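Long-range contact in 2-hydroxyethylphosphonate dioxygenase (Streptomyces viridochromogenes, PDB 4YAR), which uses a non-heme iron(II) centre and O2 to convert 2-hydroxyethylphosphonate to hydroxymethylphosphonate and formate during biosynthesis of the antibiotic bialaphos: residues A[252-264]-A[273-285]. The protein carries 1 engineered substitution. Numbering follows the deposited sequence. Where two conformers were deposited one is given.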
ATOM      1  N   ALA A 252      13.906 -26.809 -25.762  1.00 25.01           N
ATOM      2  CA  ALA A 252      13.283 -27.500 -24.679  1.00 27.45           C
ATOM      3  C   ALA A 252      11.786 -27.344 -24.743  1.00 26.99           C
ATOM      4  O   ALA A 252      11.068 -28.235 -24.297  1.00 29.86           O
ATOM      5  CB  ALA A 252      13.786 -26.976 -23.327  1.00 27.45           C
ATOM      6  N   ALA A 253      11.310 -26.222 -25.242  1.00 23.62           N
ATOM      7  CA  ALA A 253       9.856 -25.981 -25.209  1.00 24.87           C
ATOM      8  C   ALA A 253       9.136 -26.439 -26.476  1.00 29.34           C
ATOM      9  O   ALA A 253       7.892 -26.394 -26.551  1.00 28.66           O
ATOM     10  CB  ALA A 253       9.598 -24.507 -25.001  1.00 26.38           C
ATOM     11  N   GLY A 254       9.909 -26.881 -27.459  1.00 31.71           N
ATOM     12  CA  GLY A 254       9.382 -27.213 -28.802  1.00 29.30           C
ATOM     13  C   GLY A 254       8.984 -26.035 -29.655  1.00 31.05           C
ATOM     14  O   GLY A 254       8.148 -26.207 -30.529  1.00 34.78           O
ATOM     15  N   VAL A 255       9.617 -24.866 -29.478  1.00 24.99           N
ATOM     16  CA  VAL A 255       9.232 -23.615 -30.119  1.00 26.36           C
ATOM     17  C   VAL A 255      10.245 -23.200 -31.106  1.00 28.84           C
ATOM     18  O   VAL A 255      11.444 -23.160 -30.776  1.00 28.00           O
ATOM     19  CB  VAL A 255       9.025 -22.482 -29.070  1.00 27.27           C
ATOM     20  CG1 VAL A 255       8.918 -21.085 -29.702  1.00 27.64           C
ATOM     21  CG2 VAL A 255       7.819 -22.802 -28.205  1.00 25.60           C
ATOM     22  N   PRO A 256       9.800 -22.882 -32.348  1.00 29.84           N
ATOM     23  CA  PRO A 256      10.760 -22.412 -33.311  1.00 29.27           C
ATOM     24  C   PRO A 256      11.376 -21.105 -32.946  1.00 30.10           C
ATOM     25  O   PRO A 256      10.704 -20.199 -32.457  1.00 27.08           O
ATOM     26  CB  PRO A 256       9.945 -22.283 -34.640  1.00 31.79           C
ATOM     27  CG  PRO A 256       8.766 -23.152 -34.441  1.00 33.22           C
ATOM     28  CD  PRO A 256       8.471 -23.097 -32.967  1.00 32.89           C
ATOM     29  N   PRO A 257      12.688 -20.981 -33.182  1.00 32.19           N
ATOM     30  CA  PRO A 257      13.433 -19.773 -32.930  1.00 31.52           C
ATOM     31  C   PRO A 257      12.765 -18.472 -33.319  1.00 29.21           C
ATOM     32  O   PRO A 257      12.730 -17.549 -32.519  1.00 30.96           O
ATOM     33  CB  PRO A 257      14.716 -20.021 -33.724  1.00 34.64           C
ATOM     34  CG  PRO A 257      14.948 -21.471 -33.460  1.00 35.65           C
ATOM     35  CD  PRO A 257      13.582 -22.066 -33.640  1.00 35.06           C
ATOM     36  N   ALA A 258      12.236 -18.408 -34.534  1.00 27.65           N
ATOM     37  CA  ALA A 258      11.533 -17.240 -35.036  1.00 27.21           C
ATOM     38  C   ALA A 258      10.217 -16.898 -34.316  1.00 23.55           C
ATOM     39  O   ALA A 258       9.804 -15.744 -34.301  1.00 25.94           O
ATOM     40  CB  ALA A 258      11.243 -17.443 -36.538  1.00 32.42           C
ATOM     41  N   ASP A 259       9.543 -17.902 -33.796  1.00 28.86           N
ATOM     42  CA  ASP A 259       8.319 -17.681 -33.032  1.00 26.44           C
ATOM     43  C   ASP A 259       8.689 -17.060 -31.638  1.00 28.40           C
ATOM     44  O   ASP A 259       7.975 -16.185 -31.152  1.00 24.20           O
ATOM     45  CB  ASP A 259       7.509 -18.987 -32.863  1.00 30.62           C
ATOM     46  CG  ASP A 259       6.909 -19.567 -34.209  1.00 33.54           C
ATOM     47  OD1 ASP A 259       7.054 -18.989 -35.297  1.00 40.42           O
ATOM     48  OD2 ASP A 259       6.274 -20.629 -34.149  1.00 36.31           O
ATOM     49  N   LEU A 260       9.791 -17.470 -31.019  1.00 25.87           N
ATOM     50  CA  LEU A 260      10.244 -16.783 -29.766  1.00 27.62           C
ATOM     51  C   LEU A 260      10.559 -15.329 -29.984  1.00 28.42           C
ATOM     52  O   LEU A 260      10.065 -14.502 -29.265  1.00 25.68           O
ATOM     53  CB  LEU A 260      11.406 -17.535 -29.118  1.00 27.13           C
ATOM     54  CG  LEU A 260      11.925 -16.966 -27.821  1.00 28.96           C
ATOM     55  CD1 LEU A 260      10.820 -16.863 -26.773  1.00 27.37           C
ATOM     56  CD2 LEU A 260      13.051 -17.839 -27.315  1.00 27.38           C
ATOM     57  N   GLU A 261      11.324 -14.994 -31.032  1.00 27.30           N
ATOM     58  CA  GLU A 261      11.605 -13.591 -31.360  1.00 30.06           C
ATOM     59  C   GLU A 261      10.334 -12.788 -31.653  1.00 27.54           C
ATOM     60  O   GLU A 261      10.178 -11.640 -31.199  1.00 29.97           O
ATOM     61  CB  GLU A 261      12.584 -13.485 -32.541  1.00 31.90           C
ATOM     62  CG  GLU A 261      13.946 -14.153 -32.289  1.00 35.13           C
ATOM     63  CD  GLU A 261      14.689 -13.581 -31.085  1.00 37.20           C
ATOM     64  OE1 GLU A 261      14.911 -12.349 -31.046  1.00 40.93           O
ATOM     65  OE2 GLU A 261      15.047 -14.371 -30.171  1.00 38.38           O
ATOM     66  N   ALA A 262       9.403 -13.396 -32.359  1.00 26.35           N
ATOM     67  CA  ALA A 262       8.143 -12.701 -32.699  1.00 27.17           C
ATOM     68  C   ALA A 262       7.351 -12.428 -31.430  1.00 26.81           C
ATOM     69  O   ALA A 262       6.797 -11.348 -31.266  1.00 23.53           O
ATOM     70  CB  ALA A 262       7.321 -13.541 -33.642  1.00 27.63           C
ATOM     71  N   ALA A 263       7.346 -13.417 -30.526  1.00 27.71           N
ATOM     72  CA  ALA A 263       6.663 -13.261 -29.220  1.00 24.56           C
ATOM     73  C   ALA A 263       7.224 -12.172 -28.328  1.00 25.82           C
ATOM     74  O   ALA A 263       6.441 -11.457 -27.657  1.00 28.00           O
ATOM     75  CB  ALA A 263       6.672 -14.587 -28.481  1.00 28.14           C
ATOM     76  N   LEU A 264       8.549 -11.989 -28.359  1.00 26.30           N
ATOM     77  CA  LEU A 264       9.195 -10.953 -27.571  1.00 25.45           C
ATOM     78  C   LEU A 264       8.917  -9.576 -28.155  1.00 25.93           C
ATOM     79  O   LEU A 264       8.875  -8.646 -27.410  1.00 22.87           O
ATOM     80  CB  LEU A 264      10.722 -11.231 -27.368  1.00 24.26           C
ATOM     81  CG  LEU A 264      11.006 -12.583 -26.719  1.00 26.22           C
ATOM     82  CD1 LEU A 264      12.475 -12.982 -26.920  1.00 27.11           C
ATOM     83  CD2 LEU A 264      10.633 -12.510 -25.239  1.00 24.08           C
ATOM     84  N   LEU A 273       1.455 -14.492 -26.356  1.00 26.48           N
ATOM     85  CA  LEU A 273       1.091 -15.059 -25.078  1.00 29.28           C
ATOM     86  C   LEU A 273       1.244 -16.605 -25.104  1.00 26.25           C
ATOM     87  O   LEU A 273       1.862 -17.167 -24.199  1.00 26.60           O
ATOM     88  CB  LEU A 273      -0.325 -14.599 -24.754  1.00 33.18           C
ATOM     89  CG  LEU A 273      -0.636 -14.923 -23.304  1.00 36.53           C
ATOM     90  CD1 LEU A 273      -1.273 -13.700 -22.652  1.00 41.05           C
ATOM     91  CD2 LEU A 273      -1.566 -16.126 -23.288  1.00 39.00           C
ATOM     92  N   THR A 274       0.842 -17.260 -26.195  1.00 24.54           N
ATOM     93  CA  THR A 274       0.960 -18.732 -26.250  1.00 29.34           C
ATOM     94  C   THR A 274       2.392 -19.270 -26.256  1.00 23.39           C
ATOM     95  O   THR A 274       2.659 -20.281 -25.571  1.00 22.22           O
ATOM     96  CB  THR A 274       0.241 -19.331 -27.460  1.00 36.36           C
ATOM     97  OG1 THR A 274       0.932 -18.917 -28.644  1.00 45.09           O
ATOM     98  CG2 THR A 274      -1.199 -18.842 -27.469  1.00 36.84           C
ATOM     99  N   VAL A 275       3.293 -18.568 -26.958  1.00 23.02           N
ATOM    100  CA  VAL A 275       4.721 -18.920 -26.998  1.00 22.21           C
ATOM    101  C   VAL A 275       5.318 -18.758 -25.568  1.00 21.44           C
ATOM    102  O   VAL A 275       6.010 -19.629 -25.080  1.00 21.88           O
ATOM    103  CB  VAL A 275       5.516 -18.034 -27.974  1.00 21.60           C
ATOM    104  CG1 VAL A 275       7.012 -18.154 -27.797  1.00 21.16           C
ATOM    105  CG2 VAL A 275       5.182 -18.376 -29.437  1.00 23.24           C
ATOM    106  N   LEU A 276       5.066 -17.611 -24.940  1.00 20.71           N
ATOM    107  CA  LEU A 276       5.652 -17.357 -23.619  1.00 20.89           C
ATOM    108  C   LEU A 276       5.138 -18.314 -22.553  1.00 20.94           C
ATOM    109  O   LEU A 276       5.890 -18.725 -21.683  1.00 21.99           O
ATOM    110  CB  LEU A 276       5.490 -15.920 -23.218  1.00 23.00           C
ATOM    111  CG  LEU A 276       6.192 -14.967 -24.189  1.00 20.90           C
ATOM    112  CD1 LEU A 276       5.878 -13.548 -23.797  1.00 22.02           C
ATOM    113  CD2 LEU A 276       7.726 -15.151 -24.246  1.00 22.44           C
ATOM    114  N   ARG A 277       3.876 -18.688 -22.674  0.50 20.19           N
ATOM    115  CA  ARG A 277       3.282 -19.622 -21.762  0.50 19.51           C
ATOM    116  C   ARG A 277       3.883 -21.008 -21.932  0.50 19.63           C
ATOM    117  O   ARG A 277       4.139 -21.679 -20.956  0.50 19.38           O
ATOM    118  CB  ARG A 277       1.788 -19.709 -21.920  0.50 19.36           C
ATOM    119  CG  ARG A 277       1.157 -20.476 -20.761  0.50 19.58           C
ATOM    120  CD  ARG A 277      -0.275 -20.019 -20.554  0.50 20.36           C
ATOM    121  NE  ARG A 277      -0.834 -20.535 -19.319  0.50 21.05           N
ATOM    122  CZ  ARG A 277      -2.139 -20.749 -19.125  0.50 21.29           C
ATOM    123  NH1 ARG A 277      -3.043 -20.484 -20.087  0.50 19.11           N
ATOM    124  NH2 ARG A 277      -2.532 -21.253 -17.963  0.50 22.81           N
ATOM    125  N   THR A 278       4.095 -21.410 -23.174  1.00 20.46           N
ATOM    126  CA  THR A 278       4.665 -22.703 -23.490  1.00 21.80           C
ATOM    127  C   THR A 278       6.130 -22.758 -22.974  1.00 21.13           C
ATOM    128  O   THR A 278       6.552 -23.756 -22.364  1.00 23.27           O
ATOM    129  CB  THR A 278       4.685 -22.902 -24.981  1.00 23.62           C
ATOM    130  OG1 THR A 278       3.336 -22.966 -25.458  1.00 24.68           O
ATOM    131  CG2 THR A 278       5.415 -24.166 -25.266  1.00 24.44           C
ATOM    132  N   LEU A 279       6.863 -21.660 -23.180  1.00 22.06           N
ATOM    133  CA  LEU A 279       8.199 -21.562 -22.599  1.00 21.79           C
ATOM    134  C   LEU A 279       8.206 -21.609 -21.076  1.00 20.30           C
ATOM    135  O   LEU A 279       9.014 -22.330 -20.451  1.00 20.18           O
ATOM    136  CB  LEU A 279       8.877 -20.264 -23.024  1.00 27.67           C
ATOM    137  CG  LEU A 279      10.139 -20.409 -23.841  1.00 34.74           C
ATOM    138  CD1 LEU A 279       9.777 -20.705 -25.285  1.00 38.78           C
ATOM    139  CD2 LEU A 279      10.898 -19.105 -23.775  1.00 33.78           C
ATOM    140  N   GLY A 280       7.278 -20.871 -20.454  1.00 17.50           N
ATOM    141  CA  GLY A 280       7.207 -20.899 -18.983  1.00 17.64           C
ATOM    142  C   GLY A 280       6.901 -22.253 -18.415  1.00 16.06           C
ATOM    143  O   GLY A 280       7.436 -22.633 -17.356  1.00 17.83           O
ATOM    144  N   ARG A 281       5.985 -22.954 -19.036  1.00 19.97           N
ATOM    145  CA  ARG A 281       5.628 -24.336 -18.588  1.00 23.27           C
ATOM    146  C   ARG A 281       6.854 -25.214 -18.657  1.00 23.78           C
ATOM    147  O   ARG A 281       7.132 -25.993 -17.739  1.00 23.01           O
ATOM    148  CB  ARG A 281       4.566 -25.021 -19.511  1.00 29.22           C
ATOM    149  CG  ARG A 281       3.142 -24.538 -19.333  1.00 41.85           C
ATOM    150  CD  ARG A 281       2.115 -25.537 -19.905  1.00 51.69           C
ATOM    151  NE  ARG A 281       0.812 -24.893 -20.092  1.00 56.85           N
ATOM    152  CZ  ARG A 281       0.395 -24.258 -21.193  1.00 59.85           C
ATOM    153  NH1 ARG A 281       1.156 -24.166 -22.284  1.00 58.21           N
ATOM    154  NH2 ARG A 281      -0.819 -23.712 -21.201  1.00 62.77           N
ATOM    155  N   ALA A 282       7.600 -25.093 -19.758  1.00 23.73           N
ATOM    156  CA  ALA A 282       8.725 -25.994 -20.006  1.00 22.51           C
ATOM    157  C   ALA A 282       9.895 -25.738 -19.099  1.00 22.97           C
ATOM    158  O   ALA A 282      10.559 -26.688 -18.703  1.00 21.06           O
ATOM    159  CB  ALA A 282       9.179 -25.889 -21.440  1.00 22.82           C
ATOM    160  N   LEU A 283      10.178 -24.470 -18.822  1.00 21.61           N
ATOM    161  CA  LEU A 283      11.352 -24.023 -18.021  1.00 24.89           C
ATOM    162  C   LEU A 283      11.112 -23.699 -16.562  1.00 23.78           C
ATOM    163  O   LEU A 283      12.065 -23.515 -15.757  1.00 21.83           O
ATOM    164  CB  LEU A 283      11.963 -22.800 -18.696  1.00 26.52           C
ATOM    165  CG  LEU A 283      12.583 -22.983 -20.097  1.00 32.65           C
ATOM    166  CD1 LEU A 283      13.932 -22.262 -20.052  1.00 36.36           C
ATOM    167  CD2 LEU A 283      12.868 -24.409 -20.506  1.00 32.65           C
ATOM    168  N   GLY A 284       9.835 -23.643 -16.177  1.00 21.99           N
ATOM    169  CA  GLY A 284       9.511 -23.447 -14.771  1.00 20.59           C
ATOM    170  C   GLY A 284       9.456 -21.976 -14.365  1.00 18.50           C
ATOM    171  O   GLY A 284       9.994 -21.609 -13.311  1.00 18.33           O
ATOM    172  N   PHE A 285       8.834 -21.123 -15.169  1.00 16.46           N
ATOM    173  CA  PHE A 285       8.593 -19.748 -14.782  1.00 18.65           C
ATOM    174  C   PHE A 285       7.183 -19.277 -15.132  1.00 18.41           C
ATOM    175  O   PHE A 285       6.481 -19.927 -15.903  1.00 18.17           O
ATOM    176  CB  PHE A 285       9.685 -18.776 -15.353  1.00 18.76           C
ATOM    177  CG  PHE A 285       9.670 -18.611 -16.824  1.00 18.87           C
ATOM    178  CD1 PHE A 285       8.786 -17.740 -17.439  1.00 19.59           C
ATOM    179  CD2 PHE A 285      10.644 -19.241 -17.618  1.00 21.22           C
ATOM    180  CE1 PHE A 285       8.792 -17.581 -18.812  1.00 22.17           C
ATOM    181  CE2 PHE A 285      10.649 -19.056 -18.980  1.00 20.68           C
ATOM    182  CZ  PHE A 285       9.735 -18.257 -19.581  1.00 21.61           C
TER
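Val275 and Ala263 meet where helix 257-264 crosses helix 273-283, the two axes 8.9 Å apart and at -114°, and Val275 can be followed outward from its root. Val275 CB already lies 3.7 Å from Ala263 CB. Val275 CG1, anti to the backbone N (chi1 167°), is closer still, 3.6 Å from Ala263 CB, and also meets Val255 CG1 and Leu260 CD1. CG2, the other branch, rests near the backbone O of Asp259. One small valine is thus pressed against a turn of the facing helix and the loop before it.

Branched side chains farther along likewise send their methyls to different partners. Leu279 CD2 meets Leu260 CD1 at 3.7 Å, the two side chains crossing at about a right angle, while Leu279 CD1 turns to Ala253 CB. Thr278 gives only its methyl to the interface: Thr278 CG2 lies 3.6 Å from Ala253 O, and Thr278 OG1 is hydrogen-bonded within its own helix to Thr274 O at 2.8 Å. Toward the far end Ala253 CB and Ala282 CB touch at 3.8 Å, beside the Schellman motif at Gly254.

No hydrogen bond joins the segments; apolar contact does the work, and Leu235 of helix 231-241 adds to it against Leu260 and Leu264. Helices 246-253 and 257-265, probably a DNA-binding helix-turn-helix, are here backed by helix 270-283, as in the compact all-helical bundle of Cro/C1-type domains.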